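Local coordinates for putative membrane protein COG4129 (Clostridium difficile, PDB 3KMI), which is of uncharacterised function but is probably a membrane exporter of aromatic acids, this fragment being its C-terminal helical domain, at residues 84-98 / 156-170. Sequence-based numbering, arbitrary orientation. Where two conformers were deposited one is given.
Sequences QRDILENLYSYVSQL and ILFLCLTELKQFLVN
Leu91 lays its CD2 methyl against the CB of Glu163, 3.6 Å away, and the same methyl also meets Cys160, while CD1 turns to Leu164. One turn on, the Tyr94 ring lies across Leu159, whose CB sits over one face in a CH-pi contact, 3.8 Å from the ring centroid; Glu163 CG comes up at the ring's edge. Cys160 SG touches both Tyr94 CB and Val95 CG1, and Leu98 CD2 closes this end against Ile156 and Leu157. Segments 84-95 and 156-170 run antiparallel at 171°, their axes 9.4 Å apart at closest approach, within an all-helical bundle, and mesh knobs-into-holes: Ile87 and Tyr94 are knobs from one side, Glu163 from the other. Helices 7-33 and 103-117 pack under the same side of the pair, against Leu88 and Leu164 respectively, while Tyr94 of the second subunit packs on Leu159. Glu163, bent at chi2 (-60°), brings its carboxylate beside Asn90, whose ND2 donates a nearly straight 3.1 Å bond to OE1 from above the carboxylate plane; a water links OE2 to Tyr94 OH. At the far end the Gln84 amide spreads over the Phe167 ring, planes 23° apart, with NE2 above its centre. The same NE2 donates to Phe167 O (3.0 Å), on a lone pair, and Gln84 OE1 accepts from Asn170 ND2 at 2.9 Å, so both ends of the buried amide are held. Gln166 NE2 in turn donates to Asn170 OD1.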
loop_
_atom_site.group_PDB
_atom_site.type_symbol
_atom_site.label_atom_id
_atom_site.label_comp_id
_atom_site.label_asym_id
_atom_site.label_seq_id
_atom_site.Cartn_x
_atom_site.Cartn_y
_atom_site.Cartn_z
ATOM N N GLN A 84 5.941 -0.641 -6.664
ATOM C CA GLN A 84 5.025 -1.441 -7.520
ATOM C C GLN A 84 5.107 -2.904 -7.127
ATOM O O GLN A 84 4.090 -3.560 -7.082
ATOM C CB GLN A 84 5.357 -1.329 -9.018
ATOM C CG GLN A 84 5.252 0.119 -9.583
ATOM C CD GLN A 84 3.798 0.619 -9.573
ATOM O OE1 GLN A 84 3.165 0.713 -8.514
ATOM N NE2 GLN A 84 3.270 0.940 -10.748
ATOM N N ARG A 85 6.331 -3.413 -6.918
ATOM C CA ARG A 85 6.541 -4.813 -6.506
ATOM C C ARG A 85 5.786 -5.093 -5.179
ATOM O O ARG A 85 5.114 -6.126 -5.050
ATOM C CB ARG A 85 8.058 -5.125 -6.378
ATOM C CG ARG A 85 8.386 -6.612 -6.047
ATOM C CD ARG A 85 8.364 -6.917 -4.511
ATOM N NE ARG A 85 8.997 -5.820 -3.764
ATOM C CZ ARG A 85 10.295 -5.551 -3.756
ATOM N NH1 ARG A 85 11.177 -6.325 -4.406
ATOM N NH2 ARG A 85 10.720 -4.509 -3.058
ATOM N N ASP A 86 5.951 -4.216 -4.188
ATOM C CA ASP A 86 5.202 -4.346 -2.940
ATOM C C ASP A 86 3.664 -4.393 -3.156
ATOM O O ASP A 86 2.965 -5.168 -2.501
ATOM C CB ASP A 86 5.559 -3.206 -1.954
ATOM C CG ASP A 86 6.985 -3.329 -1.392
ATOM O OD1 ASP A 86 7.667 -4.341 -1.664
ATOM O OD2 ASP A 86 7.457 -2.388 -0.721
ATOM N N ILE A 87 3.160 -3.538 -4.037
ATOM C CA ILE A 87 1.699 -3.454 -4.298
ATOM C C ILE A 87 1.242 -4.745 -4.988
ATOM O O ILE A 87 0.154 -5.253 -4.699
ATOM C CB ILE A 87 1.357 -2.227 -5.161
ATOM C CG1 ILE A 87 1.479 -0.928 -4.356
ATOM C CG2 ILE A 87 -0.084 -2.308 -5.787
ATOM C CD1 ILE A 87 1.532 0.321 -5.268
ATOM N N LEU A 88 2.071 -5.269 -5.879
ATOM C CA LEU A 88 1.818 -6.597 -6.470
ATOM C C LEU A 88 1.674 -7.675 -5.410
ATOM O O LEU A 88 0.720 -8.479 -5.442
ATOM C CB LEU A 88 2.914 -6.999 -7.484
ATOM C CG LEU A 88 3.000 -6.179 -8.793
ATOM C CD1 LEU A 88 4.320 -6.495 -9.556
ATOM C CD2 LEU A 88 1.763 -6.446 -9.681
ATOM N N GLU A 89 2.623 -7.699 -4.474
ATOM C CA GLU A 89 2.505 -8.644 -3.350
ATOM C C GLU A 89 1.230 -8.428 -2.519
ATOM O O GLU A 89 0.605 -9.397 -2.119
ATOM C CB GLU A 89 3.739 -8.547 -2.454
ATOM C CG GLU A 89 4.955 -9.076 -3.155
ATOM C CD GLU A 89 6.171 -9.102 -2.235
ATOM O OE1 GLU A 89 6.567 -8.055 -1.701
ATOM O OE2 GLU A 89 6.698 -10.174 -2.030
ATOM N N ASN A 90 0.866 -7.169 -2.264
ATOM C CA ASN A 90 -0.392 -6.865 -1.576
ATOM C C ASN A 90 -1.624 -7.380 -2.351
ATOM O O ASN A 90 -2.522 -7.969 -1.756
ATOM C CB ASN A 90 -0.538 -5.369 -1.310
ATOM C CG ASN A 90 0.555 -4.808 -0.418
ATOM O OD1 ASN A 90 1.294 -5.552 0.255
ATOM N ND2 ASN A 90 0.652 -3.482 -0.391
ATOM N N LEU A 91 -1.663 -7.127 -3.656
ATOM C CA LEU A 91 -2.757 -7.630 -4.484
ATOM C C LEU A 91 -2.817 -9.147 -4.405
ATOM O O LEU A 91 -3.871 -9.698 -4.102
ATOM C CB LEU A 91 -2.591 -7.166 -5.923
ATOM C CG LEU A 91 -2.843 -5.663 -6.072
ATOM C CD1 LEU A 91 -2.207 -5.163 -7.356
ATOM C CD2 LEU A 91 -4.330 -5.357 -6.042
ATOM N N TYR A 92 -1.682 -9.809 -4.646
ATOM C CA TYR A 92 -1.634 -11.280 -4.590
ATOM C C TYR A 92 -2.223 -11.825 -3.290
ATOM O O TYR A 92 -3.034 -12.774 -3.330
ATOM C CB TYR A 92 -0.201 -11.811 -4.771
ATOM C CG TYR A 92 -0.117 -13.339 -4.628
ATOM C CD1 TYR A 92 -0.492 -14.175 -5.686
ATOM C CD2 TYR A 92 0.347 -13.930 -3.456
ATOM C CE1 TYR A 92 -0.398 -15.595 -5.577
ATOM C CE2 TYR A 92 0.438 -15.343 -3.336
ATOM C CZ TYR A 92 0.053 -16.150 -4.403
ATOM O OH TYR A 92 0.125 -17.511 -4.317
ATOM N N SER A 93 -1.796 -11.283 -2.147
ATOM C CA SER A 93 -2.340 -11.702 -0.854
ATOM C C SER A 93 -3.866 -11.585 -0.877
ATOM O O SER A 93 -4.572 -12.535 -0.507
ATOM C CB SER A 93 -1.722 -10.879 0.287
ATOM O OG SER A 93 -2.243 -11.248 1.543
ATOM N N TYR A 94 -4.379 -10.446 -1.351
ATOM C CA TYR A 94 -5.824 -10.229 -1.351
ATOM C C TYR A 94 -6.546 -11.208 -2.285
ATOM O O TYR A 94 -7.492 -11.865 -1.879
ATOM C CB TYR A 94 -6.176 -8.799 -1.785
ATOM C CG TYR A 94 -5.790 -7.721 -0.780
ATOM C CD1 TYR A 94 -5.806 -7.962 0.587
ATOM C CD2 TYR A 94 -5.445 -6.450 -1.228
ATOM C CE1 TYR A 94 -5.467 -6.941 1.500
ATOM C CE2 TYR A 94 -5.091 -5.436 -0.357
ATOM C CZ TYR A 94 -5.121 -5.674 1.003
ATOM O OH TYR A 94 -4.789 -4.634 1.840
ATOM N N VAL A 95 -6.089 -11.326 -3.530
ATOM C CA VAL A 95 -6.803 -12.172 -4.501
ATOM C C VAL A 95 -6.717 -13.637 -4.110
ATOM O O VAL A 95 -7.652 -14.392 -4.363
ATOM C CB VAL A 95 -6.309 -11.961 -5.954
ATOM C CG1 VAL A 95 -6.604 -10.517 -6.404
ATOM C CG2 VAL A 95 -4.833 -12.260 -6.046
ATOM N N SER A 96 -5.624 -14.023 -3.460
ATOM C CA SER A 96 -5.476 -15.401 -2.985
ATOM C C SER A 96 -6.454 -15.726 -1.843
ATOM O O SER A 96 -6.606 -16.883 -1.459
ATOM C CB SER A 96 -4.029 -15.723 -2.594
ATOM O OG SER A 96 -3.631 -15.034 -1.427
ATOM N N GLN A 97 -7.133 -14.707 -1.325
ATOM C CA GLN A 97 -8.193 -14.916 -0.326
ATOM C C GLN A 97 -9.605 -15.056 -0.916
ATOM O O GLN A 97 -10.509 -15.474 -0.215
ATOM C CB GLN A 97 -8.168 -13.806 0.725
ATOM C CG GLN A 97 -6.955 -13.864 1.639
ATOM C CD GLN A 97 -6.853 -12.621 2.523
ATOM O OE1 GLN A 97 -5.923 -11.850 2.398
ATOM N NE2 GLN A 97 -7.828 -12.425 3.395
ATOM N N LEU A 98 -9.807 -14.702 -2.186
ATOM C CA LEU A 98 -11.164 -14.798 -2.792
ATOM C C LEU A 98 -11.724 -16.215 -2.739
ATOM O O LEU A 98 -11.006 -17.168 -3.024
ATOM C CB LEU A 98 -11.163 -14.285 -4.242
ATOM C CG LEU A 98 -10.944 -12.772 -4.408
ATOM C CD1 LEU A 98 -10.557 -12.427 -5.819
ATOM C CD2 LEU A 98 -12.154 -11.939 -4.008
ATOM N N ILE A 156 -12.551 -7.798 0.045
ATOM C CA ILE A 156 -11.280 -8.107 -0.634
ATOM C C ILE A 156 -11.172 -7.363 -1.966
ATOM O O ILE A 156 -10.116 -6.824 -2.312
ATOM C CB ILE A 156 -11.120 -9.619 -0.927
ATOM C CG1 ILE A 156 -10.856 -10.379 0.358
ATOM C CG2 ILE A 156 -9.980 -9.868 -1.872
ATOM C CD1 ILE A 156 -10.994 -11.893 0.158
ATOM N N LEU A 157 -12.270 -7.337 -2.712
ATOM C CA LEU A 157 -12.273 -6.706 -4.017
ATOM C C LEU A 157 -12.075 -5.209 -3.835
ATOM O O LEU A 157 -11.409 -4.584 -4.623
ATOM C CB LEU A 157 -13.605 -6.993 -4.768
ATOM C CG LEU A 157 -13.921 -8.450 -5.136
ATOM C CD1 LEU A 157 -15.342 -8.656 -5.784
ATOM C CD2 LEU A 157 -12.860 -9.002 -6.085
ATOM N N PHE A 158 -12.641 -4.636 -2.789
ATOM C CA PHE A 158 -12.475 -3.198 -2.584
ATOM C C PHE A 158 -11.040 -2.833 -2.161
ATOM O O PHE A 158 -10.527 -1.767 -2.530
ATOM C CB PHE A 158 -13.484 -2.658 -1.567
ATOM C CG PHE A 158 -13.669 -1.175 -1.647
ATOM C CD1 PHE A 158 -14.518 -0.622 -2.598
ATOM C CD2 PHE A 158 -12.987 -0.333 -0.793
ATOM C CE1 PHE A 158 -14.683 0.742 -2.693
ATOM C CE2 PHE A 158 -13.147 1.039 -0.873
ATOM C CZ PHE A 158 -14.004 1.578 -1.824
ATOM N N LEU A 159 -10.404 -3.717 -1.395
ATOM C CA LEU A 159 -8.993 -3.515 -1.004
ATOM C C LEU A 159 -8.062 -3.578 -2.213
ATOM O O LEU A 159 -7.013 -2.885 -2.241
ATOM C CB LEU A 159 -8.543 -4.527 0.067
ATOM C CG LEU A 159 -9.164 -4.445 1.468
ATOM C CD1 LEU A 159 -9.202 -5.813 2.117
ATOM C CD2 LEU A 159 -8.449 -3.440 2.312
ATOM N N CYS A 160 -8.430 -4.421 -3.180
ATOM C CA CYS A 160 -7.728 -4.445 -4.492
ATOM C C CYS A 160 -7.745 -3.084 -5.202
ATOM O O CYS A 160 -6.716 -2.639 -5.707
ATOM C CB CYS A 160 -8.304 -5.520 -5.381
ATOM S SG CYS A 160 -7.833 -7.160 -4.808
ATOM N N LEU A 161 -8.907 -2.419 -5.208
ATOM C CA LEU A 161 -9.033 -1.097 -5.832
ATOM C C LEU A 161 -8.134 -0.067 -5.152
ATOM O O LEU A 161 -7.533 0.798 -5.829
ATOM C CB LEU A 161 -10.497 -0.608 -5.831
ATOM C CG LEU A 161 -11.488 -1.527 -6.548
ATOM C CD1 LEU A 161 -12.853 -0.875 -6.620
ATOM C CD2 LEU A 161 -10.974 -1.852 -7.930
ATOM N N THR A 162 -8.009 -0.174 -3.827
ATOM C CA THR A 162 -7.100 0.699 -3.092
ATOM C C THR A 162 -5.676 0.546 -3.587
ATOM O O THR A 162 -4.999 1.537 -3.857
ATOM C CB THR A 162 -7.183 0.471 -1.562
ATOM O OG1 THR A 162 -8.509 0.811 -1.123
ATOM C CG2 THR A 162 -6.225 1.353 -0.871
ATOM N N GLU A 163 -5.223 -0.687 -3.704
ATOM C CA GLU A 163 -3.856 -0.971 -4.165
ATOM C C GLU A 163 -3.671 -0.508 -5.619
ATOM O O GLU A 163 -2.665 0.133 -5.966
ATOM C CB GLU A 163 -3.532 -2.469 -4.032
ATOM C CG GLU A 163 -3.499 -2.949 -2.581
ATOM C CD GLU A 163 -2.453 -2.222 -1.717
ATOM O OE1 GLU A 163 -1.323 -1.917 -2.178
ATOM O OE2 GLU A 163 -2.771 -1.952 -0.546
ATOM N N LEU A 164 -4.680 -0.757 -6.444
ATOM C CA LEU A 164 -4.615 -0.365 -7.838
ATOM C C LEU A 164 -4.525 1.140 -8.048
ATOM O O LEU A 164 -3.928 1.583 -9.021
ATOM C CB LEU A 164 -5.794 -0.949 -8.637
ATOM C CG LEU A 164 -5.718 -2.449 -8.925
ATOM C CD1 LEU A 164 -7.059 -2.820 -9.638
ATOM C CD2 LEU A 164 -4.522 -2.793 -9.870
ATOM N N LYS A 165 -5.115 1.937 -7.172
ATOM C CA LYS A 165 -5.020 3.388 -7.322
ATOM C C LYS A 165 -3.564 3.811 -7.170
ATOM O O LYS A 165 -3.049 4.581 -7.970
ATOM C CB LYS A 165 -5.895 4.125 -6.299
ATOM C CG LYS A 165 -6.031 5.613 -6.566
ATOM C CD LYS A 165 -6.969 6.254 -5.532
ATOM C CE LYS A 165 -7.184 7.728 -5.782
ATOM N NZ LYS A 165 -8.200 8.213 -4.834
ATOM N N GLN A 166 -2.906 3.308 -6.132
ATOM C CA GLN A 166 -1.492 3.641 -5.939
ATOM C C GLN A 166 -0.623 3.081 -7.057
ATOM O O GLN A 166 0.283 3.752 -7.487
ATOM C CB GLN A 166 -0.955 3.208 -4.585
ATOM C CG GLN A 166 0.407 3.918 -4.324
ATOM C CD GLN A 166 0.318 5.479 -4.391
ATOM O OE1 GLN A 166 -0.548 6.108 -3.758
ATOM N NE2 GLN A 166 1.238 6.091 -5.140
ATOM N N PHE A 167 -0.916 1.867 -7.543
ATOM C CA PHE A 167 -0.233 1.335 -8.731
ATOM C C PHE A 167 -0.292 2.283 -9.942
ATOM O O PHE A 167 0.724 2.526 -10.624
ATOM C CB PHE A 167 -0.821 -0.035 -9.124
ATOM C CG PHE A 167 -0.054 -0.719 -10.216
ATOM C CD1 PHE A 167 0.961 -1.617 -9.897
ATOM C CD2 PHE A 167 -0.319 -0.429 -11.570
ATOM C CE1 PHE A 167 1.675 -2.242 -10.864
ATOM C CE2 PHE A 167 0.401 -1.029 -12.562
ATOM C CZ PHE A 167 1.409 -1.957 -12.214
ATOM N N LEU A 168 -1.462 2.853 -10.199
ATOM C CA LEU A 168 -1.626 3.732 -11.354
ATOM C C LEU A 168 -0.940 5.069 -11.131
ATOM O O LEU A 168 -0.396 5.634 -12.069
ATOM C CB LEU A 168 -3.112 3.951 -11.710
ATOM C CG LEU A 168 -3.852 2.729 -12.288
ATOM C CD1 LEU A 168 -5.393 2.909 -12.222
ATOM C CD2 LEU A 168 -3.404 2.391 -13.748
ATOM N N VAL A 169 -0.933 5.545 -9.885
ATOM C CA VAL A 169 -0.249 6.797 -9.556
ATOM C C VAL A 169 1.239 6.608 -9.794
ATOM O O VAL A 169 1.910 7.514 -10.336
ATOM C CB VAL A 169 -0.534 7.247 -8.106
ATOM C CG1 VAL A 169 0.418 8.388 -7.660
ATOM C CG2 VAL A 169 -2.005 7.642 -7.965
ATOM N N ASN A 170 1.730 5.442 -9.378
ATOM C CA ASN A 170 3.135 5.057 -9.531
ATOM C C ASN A 170 3.530 4.910 -10.999
ATOM O O ASN A 170 4.606 5.352 -11.413
ATOM C CB ASN A 170 3.458 3.736 -8.783
ATOM C CG ASN A 170 3.599 3.924 -7.276
ATOM O OD1 ASN A 170 3.760 5.032 -6.799
ATOM N ND2 ASN A 170 3.527 2.828 -6.519
HETATM O O HOH W 1 -5.075 -2.173 0.675
#